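Local coordinates for protein Xaa-Pro Dipeptidase (Alteromonas macleodii, PDB 2QS8) that probably cleaves dipeptides or removes C-terminal residues from peptides as a metal-dependent amidohydrolase, and binds methionine in its active site, at residues S122-I127 with G189-K194; E89-L94 with G114-V119; P276-G281 with D311-A316. All blocks are in the same frame, centred on the assembly; numbering follows the deposited sequence.

Contact 1 (S122-I127 with G189-K194); sequences SLRDAI and GADGIK
A surface salt-bridge network joins helix 119-128 to the loop that leads into strand 192-196, on the outside of the amidohydrolase TIM barrel, and R124 is its hub. The guanidinium faces the loop with its edge, and its partners lie in or near its plane. R124 NH1 and NH2 converge end-on on a single carbonyl, each 2.9 Å from G189 O; NH1 arrives nearly along the C=O axis, at 161°, while NH2 is more tilted. R124 NH1 also forms a salt bridge, 2.7 Å from D191 OD1, reaching that oxygen from above the carboxylate, whose plane is turned 67° from the guanidinium. On the far edge R124 NE, 3.0 Å from D125 OD1, and NH2 both bond to that oxygen, so the neighbouring helix residue helps to fix the rotation of the group. A bend at chi3 (72°) in an otherwise extended chain swings the guanidinium across. G189 has positive phi and is the C' residue of the Schellman motif that ends helix 175-188, so the arginine grips the carbonyl just beyond a helix terminus. Strand 136-139 touches both segments: R124 packs on I137, D191 OD1 accepts from A139 N, and L123 packs against helix 88-104.

Contact 2 (E89-L94 with G114-V119); sequences EMQAIL and GDSGLV
V119 packs against A92 and Q91 where the loop after barrel strand 107-112 enters helix 119-128, a beta-alpha connection of the TIM barrel lying beside helix 88-104. The packed side is apolar, with V119 buried. The CA atoms of A92 and V119 come within 5.5 Å, and V119 straddles the helix surface with both methyls: V119 CG1 lies 4.1 Å from A92 CA, while CG2 rests 4.1 Å from Q91 CB. The valine torsion (chi1 -176°) sets CG1 anti to the backbone N and leaves CG2 beside that N, spreading the two branches over successive residues of the helix. The solvent side is polar. There Q91 stretches its extended chain toward the exposed S116, whose side chain meets the amide end of the glutamine. Within the loop G114 O bonds to ND1 of the magnesium ligand H71, and D115 fixes the turn that presents S116 and V119. D115 OD2 accepts from G117 N, making an Asx turn, and from V119 N, while OD1 takes A120 N. The two bonds to OD2 differ in direction: G117 N, 2.6 Å from D115 OD2, approaches on the anti side, whereas V119 N, 3.2 Å from D115 OD2, comes from well above the carboxylate plane.

Contact 3 (P276-G281 with D311-A316); sequences PTISAG and DTFRKA. With MET (methionine), chain D.
The CA atoms of P276 and F313 stand 6.5 Å apart where the turn between strand 273-275 and helix 278-287 meets the second half of helix 299-319, a buried junction of the TIM barrel beside the methionine pocket. F313 carries the contact from the helix side. With CG anti to the backbone N (chi1 173°), its ring projects toward the turn and is met by two aliphatic groups. The CD1 methyl of I278 lies over one face in a CH-pi contact, 3.9 Å from the centroid of the F313 ring and 20° off the normal. It is displaced toward the rim, so its nearest ring atom is F313 CG, 3.6 Å from I278 CD1. P276 approaches obliquely, its CB 3.8 Å from F313 CD1, with CG also near that side of the ring. Replacing F313 by an alanine is likely to open a gap beside I278 CD1 and P276 CB, taking away the aromatic surface on which both rest. Helix 339-346 adds further packing, with I278 against Y343 and F313 against M344; E340 accepts from I278 N and S279 OG. The other side of the turn faces the bound methionine, in keeping with a pocket wall whose back is packed on helix 299-319. T277 OG1 is hydrogen-bonded to H255 ND1, a polar link in a buried place. The methionine methyl CE touches three residues here: it lies 3.4 Å from G281 N, 3.5 Å from A280 CB and 3.4 Å from T277 OG1.

Overall arrangement
Along the chain contact 2 closes before contact 1 opens, and contact 3 follows, all within the amidohydrolase barrel. Contacts 1 and 2 are neighbours, their centres about 11 Å apart, and share helix 119-128: residues 114-119 lead into it and 122-127 lie on it. Contact 3 sits on the opposite side of the chain's centre, about 27 Å between its centre and that of each other contact. Strands 192-196 and 273-275 belong to one run of four parallel barrel strands, which relates contact 1 to contact 3. All three pair an outer helix with a loop leading to or from a strand. Contact 3 backs the methionine pocket and contact 2 borders a metal ligand, so two of them flank the active site from opposite sides, while contact 1 lies at the surface.

Contact 1 (S122-I127 with G189-K194)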
loop_
_atom_site.group_PDB
_atom_site.type_symbol
_atom_site.label_atom_id
_atom_site.label_comp_id
_atom_site.label_asym_id
_atom_site.label_seq_id
_atom_site.Cartn_x
_atom_site.Cartn_y
_atom_site.Cartn_z
ATOM N N SER A 122 -4.350 -5.353 29.619
ATOM C CA SER A 122 -4.327 -6.531 30.482
ATOM C C SER A 122 -4.628 -6.172 31.942
ATOM O O SER A 122 -5.341 -6.887 32.640
ATOM C CB SER A 122 -2.967 -7.229 30.399
ATOM O OG SER A 122 -2.709 -7.686 29.083
ATOM N N LEU A 123 -4.093 -5.052 32.400
ATOM C CA LEU A 123 -4.310 -4.636 33.774
ATOM C C LEU A 123 -5.794 -4.321 33.996
ATOM O O LEU A 123 -6.386 -4.727 35.004
ATOM C CB LEU A 123 -3.450 -3.415 34.085
ATOM C CG LEU A 123 -3.371 -2.999 35.553
ATOM C CD1 LEU A 123 -2.923 -4.200 36.386
ATOM C CD2 LEU A 123 -2.409 -1.829 35.713
ATOM N N ARG A 124 -6.380 -3.610 33.037
ATOM C CA ARG A 124 -7.793 -3.239 33.088
ATOM C C ARG A 124 -8.644 -4.491 33.220
ATOM O O ARG A 124 -9.501 -4.569 34.092
ATOM C CB ARG A 124 -8.199 -2.494 31.808
ATOM C CG ARG A 124 -9.690 -2.229 31.690
ATOM C CD ARG A 124 -10.081 -1.936 30.247
ATOM N NE ARG A 124 -10.040 -3.137 29.415
ATOM C CZ ARG A 124 -9.964 -3.131 28.088
ATOM N NH1 ARG A 124 -9.916 -1.983 27.423
ATOM N NH2 ARG A 124 -9.936 -4.280 27.430
ATOM N N ASP A 125 -8.398 -5.473 32.360
ATOM C CA ASP A 125 -9.169 -6.709 32.398
ATOM C C ASP A 125 -9.008 -7.476 33.704
ATOM O O ASP A 125 -9.975 -8.053 34.197
ATOM C CB ASP A 125 -8.814 -7.613 31.212
ATOM C CG ASP A 125 -9.295 -7.042 29.879
ATOM O OD1 ASP A 125 -10.106 -6.093 29.879
ATOM O OD2 ASP A 125 -8.866 -7.549 28.825
ATOM N N ALA A 126 -7.794 -7.477 34.259
ATOM C CA ALA A 126 -7.526 -8.174 35.514
ATOM C C ALA A 126 -8.271 -7.482 36.654
ATOM O O ALA A 126 -8.854 -8.132 37.517
ATOM C CB ALA A 126 -6.020 -8.195 35.810
ATOM N N ILE A 127 -8.246 -6.156 36.646
ATOM C CA ILE A 127 -8.926 -5.388 37.672
ATOM C C ILE A 127 -10.443 -5.547 37.560
ATOM O O ILE A 127 -11.120 -5.846 38.542
ATOM C CB ILE A 127 -8.579 -3.888 37.583
ATOM C CG1 ILE A 127 -7.123 -3.669 37.993
ATOM C CG2 ILE A 127 -9.515 -3.085 38.480
ATOM C CD1 ILE A 127 -6.618 -2.274 37.759
ATOM N N GLY A 189 -7.896 -4.948 22.089
ATOM C CA GLY A 189 -8.814 -4.741 23.197
ATOM C C GLY A 189 -8.852 -3.321 23.753
ATOM O O GLY A 189 -9.372 -3.110 24.839
ATOM N N ALA A 190 -8.317 -2.346 23.021
ATOM C CA ALA A 190 -8.308 -0.953 23.492
ATOM C C ALA A 190 -9.689 -0.278 23.517
ATOM O O ALA A 190 -10.565 -0.608 22.716
ATOM C CB ALA A 190 -7.360 -0.129 22.635
ATOM N N ASP A 191 -9.875 0.665 24.437
ATOM C CA ASP A 191 -11.133 1.411 24.559
ATOM C C ASP A 191 -11.071 2.630 23.651
ATOM O O ASP A 191 -12.095 3.110 23.166
ATOM C CB ASP A 191 -11.364 1.908 25.994
ATOM C CG ASP A 191 -11.408 0.791 27.007
ATOM O OD1 ASP A 191 -10.430 0.639 27.776
ATOM O OD2 ASP A 191 -12.427 0.071 27.031
ATOM N N GLY A 192 -9.858 3.132 23.434
ATOM C CA GLY A 192 -9.679 4.301 22.596
ATOM C C GLY A 192 -8.378 4.323 21.820
ATOM O O GLY A 192 -7.604 3.361 21.818
ATOM N N ILE A 193 -8.138 5.454 21.166
ATOM C CA ILE A 193 -6.955 5.640 20.343
ATOM C C ILE A 193 -6.134 6.823 20.797
ATOM O O ILE A 193 -6.669 7.843 21.237
ATOM C CB ILE A 193 -7.348 5.874 18.864
ATOM C CG1 ILE A 193 -8.033 4.631 18.296
ATOM C CG2 ILE A 193 -6.112 6.239 18.039
ATOM C CD1 ILE A 193 -7.135 3.391 18.213
ATOM N N LYS A 194 -4.820 6.682 20.675
ATOM C CA LYS A 194 -3.890 7.744 21.021
ATOM C C LYS A 194 -2.864 7.866 19.890
ATOM O O LYS A 194 -2.318 6.861 19.432
ATOM C CB LYS A 194 -3.192 7.412 22.340
ATOM C CG LYS A 194 -1.953 8.238 22.624
ATOM C CD LYS A 194 -2.278 9.699 22.855
ATOM C CE LYS A 194 -1.031 10.458 23.296
ATOM N NZ LYS A 194 -0.310 9.776 24.406
#

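Contact 2 (E89-L94 with G114-V119)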
loop_
_atom_site.group_PDB
_atom_site.type_symbol
_atom_site.label_atom_id
_atom_site.label_comp_id
_atom_site.label_asym_id
_atom_site.label_seq_id
_atom_site.Cartn_x
_atom_site.Cartn_y
_atom_site.Cartn_z
ATOM N N GLU A 89 6.983 -8.274 30.607
ATOM C CA GLU A 89 6.536 -8.805 31.882
ATOM C C GLU A 89 6.869 -7.821 33.021
ATOM O O GLU A 89 6.079 -7.660 33.945
ATOM C CB GLU A 89 7.187 -10.158 32.163
ATOM C CG GLU A 89 6.705 -11.307 31.273
ATOM C CD GLU A 89 7.280 -11.287 29.858
ATOM O OE1 GLU A 89 7.981 -10.325 29.480
ATOM O OE2 GLU A 89 7.021 -12.253 29.115
HETATM N N MSE A 90 8.037 -7.175 32.959
HETATM C CA MSE A 90 8.419 -6.212 34.000
HETATM C C MSE A 90 7.499 -4.980 33.962
HETATM O O MSE A 90 7.110 -4.470 35.003
HETATM C CB MSE A 90 9.881 -5.774 33.833
HETATM C CG MSE A 90 10.357 -4.746 34.855
HETATM SE SE MSE A 90 10.365 -5.581 36.649
HETATM C CE MSE A 90 12.017 -6.670 36.596
ATOM N N GLN A 91 7.153 -4.516 32.764
ATOM C CA GLN A 91 6.266 -3.367 32.618
ATOM C C GLN A 91 4.923 -3.660 33.296
ATOM O O GLN A 91 4.394 -2.841 34.041
ATOM C CB GLN A 91 6.030 -3.049 31.139
ATOM C CG GLN A 91 7.286 -2.648 30.391
ATOM C CD GLN A 91 7.132 -2.697 28.873
ATOM O OE1 GLN A 91 8.119 -2.821 28.153
ATOM N NE2 GLN A 91 5.909 -2.597 28.386
ATOM N N ALA A 92 4.393 -4.850 33.032
ATOM C CA ALA A 92 3.120 -5.267 33.607
ATOM C C ALA A 92 3.188 -5.368 35.128
ATOM O O ALA A 92 2.290 -4.899 35.826
ATOM C CB ALA A 92 2.684 -6.603 33.006
ATOM N N ILE A 93 4.252 -5.985 35.627
ATOM C CA ILE A 93 4.465 -6.144 37.064
ATOM C C ILE A 93 4.507 -4.779 37.738
ATOM O O ILE A 93 3.835 -4.557 38.736
ATOM C CB ILE A 93 5.774 -6.921 37.335
ATOM C CG1 ILE A 93 5.555 -8.383 36.948
ATOM C CG2 ILE A 93 6.179 -6.822 38.800
ATOM C CD1 ILE A 93 6.811 -9.197 36.880
ATOM N N LEU A 94 5.284 -3.861 37.180
ATOM C CA LEU A 94 5.378 -2.519 37.736
ATOM C C LEU A 94 4.042 -1.760 37.619
ATOM O O LEU A 94 3.701 -0.932 38.467
ATOM C CB LEU A 94 6.479 -1.737 37.021
ATOM C CG LEU A 94 7.922 -2.256 37.132
ATOM C CD1 LEU A 94 8.834 -1.386 36.273
ATOM C CD2 LEU A 94 8.377 -2.252 38.597
ATOM N N GLY A 114 -1.193 5.173 26.364
ATOM C CA GLY A 114 0.080 4.711 25.835
ATOM C C GLY A 114 0.962 3.790 26.669
ATOM O O GLY A 114 1.291 4.097 27.805
ATOM N N ASP A 115 1.330 2.651 26.087
ATOM C CA ASP A 115 2.247 1.689 26.705
ATOM C C ASP A 115 2.720 0.795 25.566
ATOM O O ASP A 115 2.266 0.974 24.435
ATOM C CB ASP A 115 1.588 0.871 27.839
ATOM C CG ASP A 115 0.391 0.052 27.385
ATOM O OD1 ASP A 115 -0.734 0.351 27.844
ATOM O OD2 ASP A 115 0.568 -0.897 26.592
ATOM N N SER A 116 3.612 -0.157 25.837
ATOM C CA SER A 116 4.126 -1.005 24.761
ATOM C C SER A 116 3.043 -1.708 23.934
ATOM O O SER A 116 3.317 -2.190 22.838
ATOM C CB SER A 116 5.146 -2.018 25.301
ATOM O OG SER A 116 4.574 -2.903 26.246
ATOM N N GLY A 117 1.818 -1.759 24.448
ATOM C CA GLY A 117 0.737 -2.371 23.694
ATOM C C GLY A 117 -0.392 -3.059 24.452
ATOM O O GLY A 117 -1.564 -2.780 24.216
ATOM N N LEU A 118 -0.050 -3.956 25.368
ATOM C CA LEU A 118 -1.052 -4.709 26.098
ATOM C C LEU A 118 -0.987 -4.558 27.620
ATOM O O LEU A 118 -1.663 -5.284 28.350
ATOM C CB LEU A 118 -0.926 -6.191 25.720
ATOM C CG LEU A 118 -1.713 -6.735 24.519
ATOM C CD1 LEU A 118 -3.196 -6.652 24.839
ATOM C CD2 LEU A 118 -1.420 -5.955 23.259
ATOM N N VAL A 119 -0.186 -3.615 28.103
ATOM C CA VAL A 119 -0.061 -3.431 29.544
ATOM C C VAL A 119 -1.368 -2.943 30.192
ATOM O O VAL A 119 -1.990 -3.675 30.961
ATOM C CB VAL A 119 1.105 -2.471 29.878
ATOM C CG1 VAL A 119 1.292 -2.371 31.394
ATOM C CG2 VAL A 119 2.387 -2.982 29.226
#

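Contact 3 (P276-G281 with D311-A316)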
loop_
_atom_site.group_PDB
_atom_site.type_symbol
_atom_site.label_atom_id
_atom_site.label_comp_id
_atom_site.label_asym_id
_atom_site.label_seq_id
_atom_site.Cartn_x
_atom_site.Cartn_y
_atom_site.Cartn_z
ATOM N N PRO A 276 -3.789 19.504 29.897
ATOM C CA PRO A 276 -2.489 20.150 30.077
ATOM C C PRO A 276 -1.249 19.370 30.516
ATOM O O PRO A 276 -0.187 19.560 29.940
ATOM C CB PRO A 276 -2.813 21.297 31.028
ATOM C CG PRO A 276 -3.888 20.723 31.873
ATOM C CD PRO A 276 -4.765 20.017 30.873
ATOM N N THR A 277 -1.370 18.505 31.511
ATOM C CA THR A 277 -0.212 17.776 32.032
ATOM C C THR A 277 0.873 18.779 32.410
ATOM O O THR A 277 2.032 18.662 31.989
ATOM C CB THR A 277 0.385 16.751 31.017
ATOM O OG1 THR A 277 1.049 17.440 29.939
ATOM C CG2 THR A 277 -0.714 15.839 30.488
ATOM N N ILE A 278 0.487 19.777 33.196
ATOM C CA ILE A 278 1.435 20.792 33.640
ATOM C C ILE A 278 2.578 20.139 34.425
ATOM O O ILE A 278 3.737 20.493 34.240
ATOM C CB ILE A 278 0.762 21.854 34.544
ATOM C CG1 ILE A 278 -0.402 22.508 33.805
ATOM C CG2 ILE A 278 1.785 22.922 34.940
ATOM C CD1 ILE A 278 -1.241 23.415 34.671
ATOM N N SER A 279 2.236 19.182 35.285
ATOM C CA SER A 279 3.223 18.477 36.101
ATOM C C SER A 279 4.390 17.958 35.270
ATOM O O SER A 279 5.548 18.254 35.559
ATOM C CB SER A 279 2.578 17.294 36.823
ATOM O OG SER A 279 1.629 17.723 37.781
ATOM N N ALA A 280 4.073 17.172 34.247
ATOM C CA ALA A 280 5.093 16.598 33.378
ATOM C C ALA A 280 5.910 17.712 32.744
ATOM O O ALA A 280 7.112 17.564 32.541
ATOM C CB ALA A 280 4.447 15.731 32.295
ATOM N N GLY A 281 5.246 18.820 32.430
ATOM C CA GLY A 281 5.930 19.951 31.834
ATOM C C GLY A 281 6.992 20.477 32.785
ATOM O O GLY A 281 8.160 20.612 32.414
ATOM N N ASP A 311 2.184 28.381 31.110
ATOM C CA ASP A 311 1.768 29.633 30.504
ATOM C C ASP A 311 0.625 29.400 29.520
ATOM O O ASP A 311 -0.338 30.161 29.485
ATOM C CB ASP A 311 2.947 30.292 29.796
ATOM C CG ASP A 311 2.647 31.715 29.395
ATOM O OD1 ASP A 311 2.380 32.531 30.305
ATOM O OD2 ASP A 311 2.666 32.016 28.182
ATOM N N THR A 312 0.731 28.347 28.716
ATOM C CA THR A 312 -0.314 28.020 27.758
ATOM C C THR A 312 -1.613 27.669 28.493
ATOM O O THR A 312 -2.706 28.022 28.051
ATOM C CB THR A 312 0.116 26.839 26.868
ATOM O OG1 THR A 312 1.130 27.282 25.957
ATOM C CG2 THR A 312 -1.053 26.294 26.078
ATOM N N PHE A 313 -1.486 26.984 29.622
ATOM C CA PHE A 313 -2.650 26.595 30.413
ATOM C C PHE A 313 -3.511 27.795 30.801
ATOM O O PHE A 313 -4.730 27.775 30.629
ATOM C CB PHE A 313 -2.208 25.871 31.690
ATOM C CG PHE A 313 -3.339 25.580 32.641
ATOM C CD1 PHE A 313 -4.188 24.505 32.420
ATOM C CD2 PHE A 313 -3.569 26.403 33.745
ATOM C CE1 PHE A 313 -5.250 24.238 33.277
ATOM C CE2 PHE A 313 -4.630 26.147 34.609
ATOM C CZ PHE A 313 -5.473 25.060 34.374
ATOM N N ARG A 314 -2.871 28.831 31.344
ATOM C CA ARG A 314 -3.574 30.037 31.767
ATOM C C ARG A 314 -4.327 30.646 30.594
ATOM O O ARG A 314 -5.510 30.968 30.711
ATOM C CB ARG A 314 -2.590 31.059 32.339
ATOM C CG ARG A 314 -3.211 32.406 32.663
ATOM C CD ARG A 314 -2.167 33.387 33.177
ATOM N NE ARG A 314 -1.698 33.063 34.527
ATOM C CZ ARG A 314 -2.440 33.180 35.627
ATOM N NH1 ARG A 314 -3.691 33.614 35.542
ATOM N NH2 ARG A 314 -1.931 32.872 36.814
ATOM N N LYS A 315 -3.633 30.796 29.468
ATOM C CA LYS A 315 -4.225 31.355 28.253
ATOM C C LYS A 315 -5.454 30.568 27.806
ATOM O O LYS A 315 -6.493 31.143 27.485
ATOM C CB LYS A 315 -3.199 31.358 27.117
ATOM C CG LYS A 315 -2.045 32.338 27.289
ATOM C CD LYS A 315 -1.047 32.215 26.137
ATOM C CE LYS A 315 -0.112 33.421 26.058
ATOM N NZ LYS A 315 0.682 33.634 27.303
ATOM N N ALA A 316 -5.327 29.244 27.785
ATOM C CA ALA A 316 -6.420 28.387 27.358
ATOM C C ALA A 316 -7.605 28.495 28.301
ATOM O O ALA A 316 -8.745 28.575 27.861
ATOM C CB ALA A 316 -5.954 26.942 27.277
HETATM N N MET D . 5.525 12.896 27.337
HETATM C CA MET D . 5.589 14.265 26.747
HETATM C C MET D . 6.663 14.368 25.666
HETATM O O MET D . 6.543 15.267 24.810
HETATM C CB MET D . 5.883 15.287 27.843
HETATM C CG MET D . 5.899 16.706 27.344
HETATM S SD MET D . 6.023 17.842 28.681
HETATM C CE MET D . 4.424 17.624 29.409
HETATM O OXT MET D . 7.611 13.554 25.700
#